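Local atomic coordinates of LpxE (Aquifex aeolicus, PDB entry 6EBU), a protein that probably removes the 1-phosphate of lipid A, as a membrane-embedded phosphatase of the PAP2 superfamily. Residues Val8-Ala13 and Phe82-Pro87; Ala13-Leu18 and His149-Val154. The protein carries 1 engineered substitution. One frame throughout, in Å; residues are numbered along the deposited sequence.

Contact 1: Val8-Ala13 and Phe82-Pro87. With SO4 (sulfate ion), chain B.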
# COMPACT_ATOMS: atom_id res chain seq x y z
N VAL A 8 17.66 -12.40 -3.49
CA VAL A 8 17.16 -11.03 -3.47
C VAL A 8 16.32 -10.84 -4.72
O VAL A 8 16.85 -10.63 -5.82
CB VAL A 8 18.30 -10.00 -3.39
CG1 VAL A 8 17.74 -8.58 -3.48
CG2 VAL A 8 19.09 -10.18 -2.11
N ILE A 9 14.99 -10.93 -4.57
CA ILE A 9 14.09 -10.80 -5.72
C ILE A 9 13.93 -9.36 -6.20
O ILE A 9 13.31 -9.14 -7.24
CB ILE A 9 12.70 -11.38 -5.39
CG1 ILE A 9 12.10 -10.68 -4.18
CG2 ILE A 9 12.79 -12.88 -5.16
CD1 ILE A 9 10.69 -11.13 -3.85
N GLU A 10 14.47 -8.38 -5.47
CA GLU A 10 14.32 -6.98 -5.82
C GLU A 10 15.38 -6.49 -6.80
O GLU A 10 15.28 -5.36 -7.28
CB GLU A 10 14.35 -6.11 -4.56
CG GLU A 10 13.60 -6.69 -3.37
CD GLU A 10 12.22 -6.08 -3.19
OE1 GLU A 10 11.80 -5.87 -2.03
OE2 GLU A 10 11.56 -5.79 -4.21
N ASP A 11 16.38 -7.31 -7.11
CA ASP A 11 17.53 -6.86 -7.90
C ASP A 11 17.35 -7.32 -9.35
O ASP A 11 17.99 -8.26 -9.83
CB ASP A 11 18.83 -7.39 -7.29
CG ASP A 11 20.08 -6.83 -7.95
OD1 ASP A 11 20.00 -6.20 -9.03
OD2 ASP A 11 21.18 -7.04 -7.39
N PHE A 12 16.45 -6.64 -10.05
CA PHE A 12 16.37 -6.74 -11.50
C PHE A 12 16.21 -5.33 -12.07
O PHE A 12 15.80 -4.40 -11.38
CB PHE A 12 15.25 -7.68 -11.98
CG PHE A 12 13.88 -7.32 -11.49
CD1 PHE A 12 13.47 -7.68 -10.21
CD2 PHE A 12 12.98 -6.67 -12.32
CE1 PHE A 12 12.20 -7.37 -9.77
CE2 PHE A 12 11.71 -6.36 -11.87
CZ PHE A 12 11.32 -6.71 -10.60
N ALA A 13 16.56 -5.19 -13.35
CA ALA A 13 16.76 -3.87 -13.93
C ALA A 13 15.49 -3.04 -13.88
O ALA A 13 15.52 -1.85 -13.52
CB ALA A 13 17.26 -4.00 -15.37
N PHE A 82 10.17 -14.05 2.82
CA PHE A 82 11.13 -13.49 1.87
C PHE A 82 12.17 -12.60 2.55
O PHE A 82 13.33 -12.61 2.14
CB PHE A 82 10.39 -12.70 0.79
CG PHE A 82 9.78 -13.56 -0.28
CD1 PHE A 82 10.55 -14.00 -1.35
CD2 PHE A 82 8.45 -13.93 -0.22
CE1 PHE A 82 9.99 -14.79 -2.33
CE2 PHE A 82 7.89 -14.73 -1.20
CZ PHE A 82 8.66 -15.16 -2.26
N ASN A 83 11.77 -11.85 3.58
CA ASN A 83 12.64 -10.95 4.32
C ASN A 83 13.56 -10.16 3.38
O ASN A 83 14.78 -10.27 3.42
CB ASN A 83 13.46 -11.70 5.37
CG ASN A 83 14.02 -10.77 6.43
OD1 ASN A 83 13.67 -9.59 6.50
ND2 ASN A 83 14.89 -11.31 7.27
N GLN A 84 12.93 -9.37 2.55
CA GLN A 84 13.71 -8.65 1.55
C GLN A 84 14.21 -7.32 2.11
O GLN A 84 13.55 -6.69 2.95
CB GLN A 84 12.87 -8.39 0.31
CG GLN A 84 12.61 -9.63 -0.53
CD GLN A 84 13.88 -10.20 -1.12
OE1 GLN A 84 14.46 -9.63 -2.05
NE2 GLN A 84 14.32 -11.33 -0.59
N PRO A 85 15.38 -6.88 1.67
CA PRO A 85 15.88 -5.56 2.08
C PRO A 85 15.15 -4.44 1.36
O PRO A 85 14.78 -4.56 0.19
CB PRO A 85 17.36 -5.60 1.68
CG PRO A 85 17.38 -6.54 0.51
CD PRO A 85 16.35 -7.59 0.82
N ARG A 86 14.94 -3.35 2.08
CA ARG A 86 14.34 -2.16 1.50
C ARG A 86 15.39 -1.40 0.70
O ARG A 86 16.58 -1.72 0.74
CB ARG A 86 13.73 -1.31 2.62
CG ARG A 86 12.50 -1.94 3.25
CD ARG A 86 11.97 -1.11 4.41
NE ARG A 86 10.82 -1.73 5.06
CZ ARG A 86 9.55 -1.41 4.82
NH1 ARG A 86 9.25 -0.46 3.94
NH2 ARG A 86 8.58 -2.03 5.47
N PRO A 87 14.98 -0.39 -0.08
CA PRO A 87 15.95 0.35 -0.90
C PRO A 87 17.13 0.94 -0.14
O PRO A 87 18.23 1.02 -0.70
CB PRO A 87 15.09 1.44 -1.54
CG PRO A 87 13.75 0.81 -1.67
CD PRO A 87 13.59 -0.04 -0.45
S SO4 B . 4.99 -1.46 4.90
O1 SO4 B . 4.67 -0.42 3.93
O2 SO4 B . 6.15 -1.07 5.69
O3 SO4 B . 5.28 -2.70 4.18
O4 SO4 B . 3.85 -1.67 5.79

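Contact 2: Ala13-Leu18 and His149-Val154. With SO4 (sulfate ion), chain B.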
# COMPACT_ATOMS: atom_id res chain seq x y z
N ALA A 13 16.56 -5.19 -13.35
CA ALA A 13 16.76 -3.87 -13.93
C ALA A 13 15.49 -3.04 -13.88
O ALA A 13 15.52 -1.85 -13.52
CB ALA A 13 17.26 -4.00 -15.37
N LEU A 14 14.35 -3.64 -14.23
CA LEU A 14 13.10 -2.89 -14.26
C LEU A 14 12.73 -2.36 -12.88
O LEU A 14 12.23 -1.24 -12.75
CB LEU A 14 11.98 -3.77 -14.82
CG LEU A 14 10.56 -3.18 -14.84
CD1 LEU A 14 10.54 -1.86 -15.59
CD2 LEU A 14 9.59 -4.17 -15.47
N ASN A 15 12.99 -3.15 -11.83
CA ASN A 15 12.67 -2.72 -10.48
C ASN A 15 13.53 -1.55 -10.04
O ASN A 15 13.03 -0.58 -9.46
CB ASN A 15 12.84 -3.89 -9.50
CG ASN A 15 12.00 -3.73 -8.25
OD1 ASN A 15 11.01 -3.00 -8.24
ND2 ASN A 15 12.40 -4.42 -7.19
N LEU A 16 14.84 -1.61 -10.32
CA LEU A 16 15.75 -0.57 -9.85
C LEU A 16 15.62 0.71 -10.67
O LEU A 16 15.71 1.81 -10.11
CB LEU A 16 17.19 -1.09 -9.88
CG LEU A 16 17.47 -2.36 -9.08
CD1 LEU A 16 18.96 -2.66 -9.06
CD2 LEU A 16 16.92 -2.26 -7.66
N GLU A 17 15.43 0.58 -11.98
CA GLU A 17 15.28 1.78 -12.81
C GLU A 17 13.98 2.50 -12.50
O GLU A 17 13.94 3.74 -12.46
CB GLU A 17 15.34 1.40 -14.29
N LEU A 18 12.89 1.75 -12.27
CA LEU A 18 11.63 2.37 -11.88
C LEU A 18 11.76 3.08 -10.54
O LEU A 18 11.23 4.19 -10.36
CB LEU A 18 10.52 1.33 -11.83
CG LEU A 18 9.86 0.89 -13.14
CD1 LEU A 18 8.44 0.42 -12.87
CD2 LEU A 18 9.88 2.00 -14.17
N HIS A 149 10.24 1.38 -0.25
CA HIS A 149 9.75 0.23 -1.00
C HIS A 149 10.24 0.33 -2.44
O HIS A 149 10.56 1.40 -2.94
CB HIS A 149 8.22 0.13 -0.97
CG HIS A 149 7.68 -0.51 0.27
ND1 HIS A 149 7.91 -1.83 0.58
CD2 HIS A 149 6.90 -0.01 1.27
CE1 HIS A 149 7.30 -2.12 1.72
NE2 HIS A 149 6.69 -1.04 2.16
N PHE A 150 10.29 -0.84 -3.09
CA PHE A 150 10.54 -0.99 -4.51
C PHE A 150 9.22 -1.08 -5.27
O PHE A 150 8.19 -1.44 -4.69
CB PHE A 150 11.36 -2.25 -4.78
CG PHE A 150 12.74 -2.21 -4.20
CD1 PHE A 150 13.76 -1.53 -4.84
CD2 PHE A 150 13.03 -2.89 -3.03
CE1 PHE A 150 15.04 -1.51 -4.32
CE2 PHE A 150 14.31 -2.87 -2.50
CZ PHE A 150 15.31 -2.18 -3.15
N PRO A 151 9.22 -0.75 -6.56
CA PRO A 151 8.00 -0.92 -7.36
C PRO A 151 7.44 -2.33 -7.33
O PRO A 151 6.22 -2.51 -7.45
CB PRO A 151 8.46 -0.53 -8.77
CG PRO A 151 9.54 0.46 -8.53
CD PRO A 151 10.26 0.00 -7.29
N LEU A 152 8.29 -3.35 -7.18
CA LEU A 152 7.78 -4.72 -7.05
C LEU A 152 6.92 -4.88 -5.81
O LEU A 152 5.89 -5.56 -5.83
CB LEU A 152 8.95 -5.70 -7.02
CG LEU A 152 8.61 -7.15 -6.64
CD1 LEU A 152 7.70 -7.78 -7.69
CD2 LEU A 152 9.87 -7.98 -6.44
N ASP A 153 7.32 -4.24 -4.70
CA ASP A 153 6.58 -4.37 -3.45
C ASP A 153 5.20 -3.72 -3.55
O ASP A 153 4.22 -4.27 -3.04
CB ASP A 153 7.36 -3.74 -2.30
CG ASP A 153 8.81 -4.17 -2.28
OD1 ASP A 153 9.10 -5.32 -2.66
OD2 ASP A 153 9.67 -3.34 -1.89
N VAL A 154 5.11 -2.56 -4.20
CA VAL A 154 3.83 -1.87 -4.25
C VAL A 154 2.93 -2.48 -5.32
O VAL A 154 1.70 -2.45 -5.20
CB VAL A 154 4.02 -0.36 -4.47
CG1 VAL A 154 5.07 0.17 -3.50
CG2 VAL A 154 4.41 -0.06 -5.90
S SO4 B . 4.99 -1.46 4.90
O1 SO4 B . 4.67 -0.42 3.93
O2 SO4 B . 6.15 -1.07 5.69
O3 SO4 B . 5.28 -2.70 4.18
O4 SO4 B . 3.85 -1.67 5.79

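Contact 1: Val8-Ala13 and Phe82-Pro87
Gln84 turns its amide into the backbone of Val8-Ile9 and makes the tight part of this contact between two loops. A bend at chi2 (-64°) folds the glutamine chain so that OE1 meets Ile9 N at 2.9 Å, a weak bond because its N-H angle is only 127°. Two carbons also crowd this oxygen, Ile9 CG1 and Glu10 CG each 3.3 Å from Gln84 OE1. The other end of the amide fixes its rotation: Gln84 NE2 gives a 3.2 Å bond to Phe82 O, which lies close to the amide plane, and a further bond to Met7 O. Glu10 crosses Gln84 obliquely; Glu10 OE1 lies 3.6 Å from Gln84 CB and is hydrogen-bonded to Ser104 OG.

Toward solvent the packing thins. Ile9 CD1 rests at 3.8 Å from CD1 of the exposed Phe82 ring, approaching it obliquely, and Val8 CG1 reaches Pro85 CG only at 4.5 Å.

On the inner side, buried Arg86 points away from the N-terminal loop and runs extended to the sulfate, where NH2 donates to O2 of the ion at 2.6 Å. The Lys79 to Arg86-Pro87 spacing matches the first PAP2 signature, KX6RP, consistent with a phosphate-binding role. Asn83, with positive phi, ends helix 61-82, and Arg86 is the N-cap of helix 87-90. The 8-13 loop leading into helix 13-24 is thus laid across the link between those two helices, with Leu90 of the second touching both Val8 and Pro85.

Contact 2: Ala13-Leu18 and His149-Val154
Asn15 swings its amide off helix 13-24 with chi1 at -156°, CG roughly opposite the backbone N, and chi2 at 22° turns OD1 to the start of helix 151-170. There OD1 accepts the Leu152 backbone N-H at 2.9 Å, the donor lying tilted from the carbonyl plane. Leu152 is the second residue of its helix, so this N-H has no partner a turn earlier within the helix; a side chain from another helix satisfies it. Pro151, the first residue, has no N-H to offer and sits with CD 3.2 Å from Asn15 OD1. The amide is held at both ends: Asn15 ND2, bonded to Glu10 O, packs 3.4 Å from Phe150 CB, and the amide plane stands 49° from the Phe150 ring.

Two apolar contacts add to the amide's. Leu16 CD2 meets Phe150 CE1 at 3.9 Å, the two side chains lying side by side, and Leu18 CB presses on Pro151 CG at 3.6 Å.

Before Pro151, His149 faces the ion. Asp153 OD2 takes the N-H of the N-cap residue Phe150 at 2.8 Å, a link from third helical residue back to N-cap as in half of a capping box, and weakly that of His149 ND1; Ser104 OG also bonds to it. The other ring nitrogen, His149 NE2, donates to sulfate O1 at 2.8 Å. Arg143, His149 and Asp153 match the third PAP2 signature, RX5HX3D, in which relatives carry the nucleophilic histidine. Helix 13-24 thus abuts the N-terminal turn of helix 151-170, while Pro151 and Val154 lean on Ile144 of helix 126-145 and Phe150 touches Pro87 and Leu90 of helix 87-90.

In the fold
Contacts 1 and 2 have centres about 9 Å apart, share Ala13 and interlock along the chain, the N-terminal residues running over two parts of the PAP2 region in succession. Glu10 bridges them through its backbone O, 3.0 Å from Asn15 ND2, and its OE1 comes within 2.8 Å of Asp153 OD1, two acidic groups set close together. Pro85 O also packs 3.2 Å from Phe150 CE2. Both contacts deliver a side chain to one sulfate, with Arg86 NH1 and His149 NE2 3.2 Å apart beside it. Lys79, Gly108 and Arg143 complete the grip on this ion, which probably marks the place of a substrate phosphate.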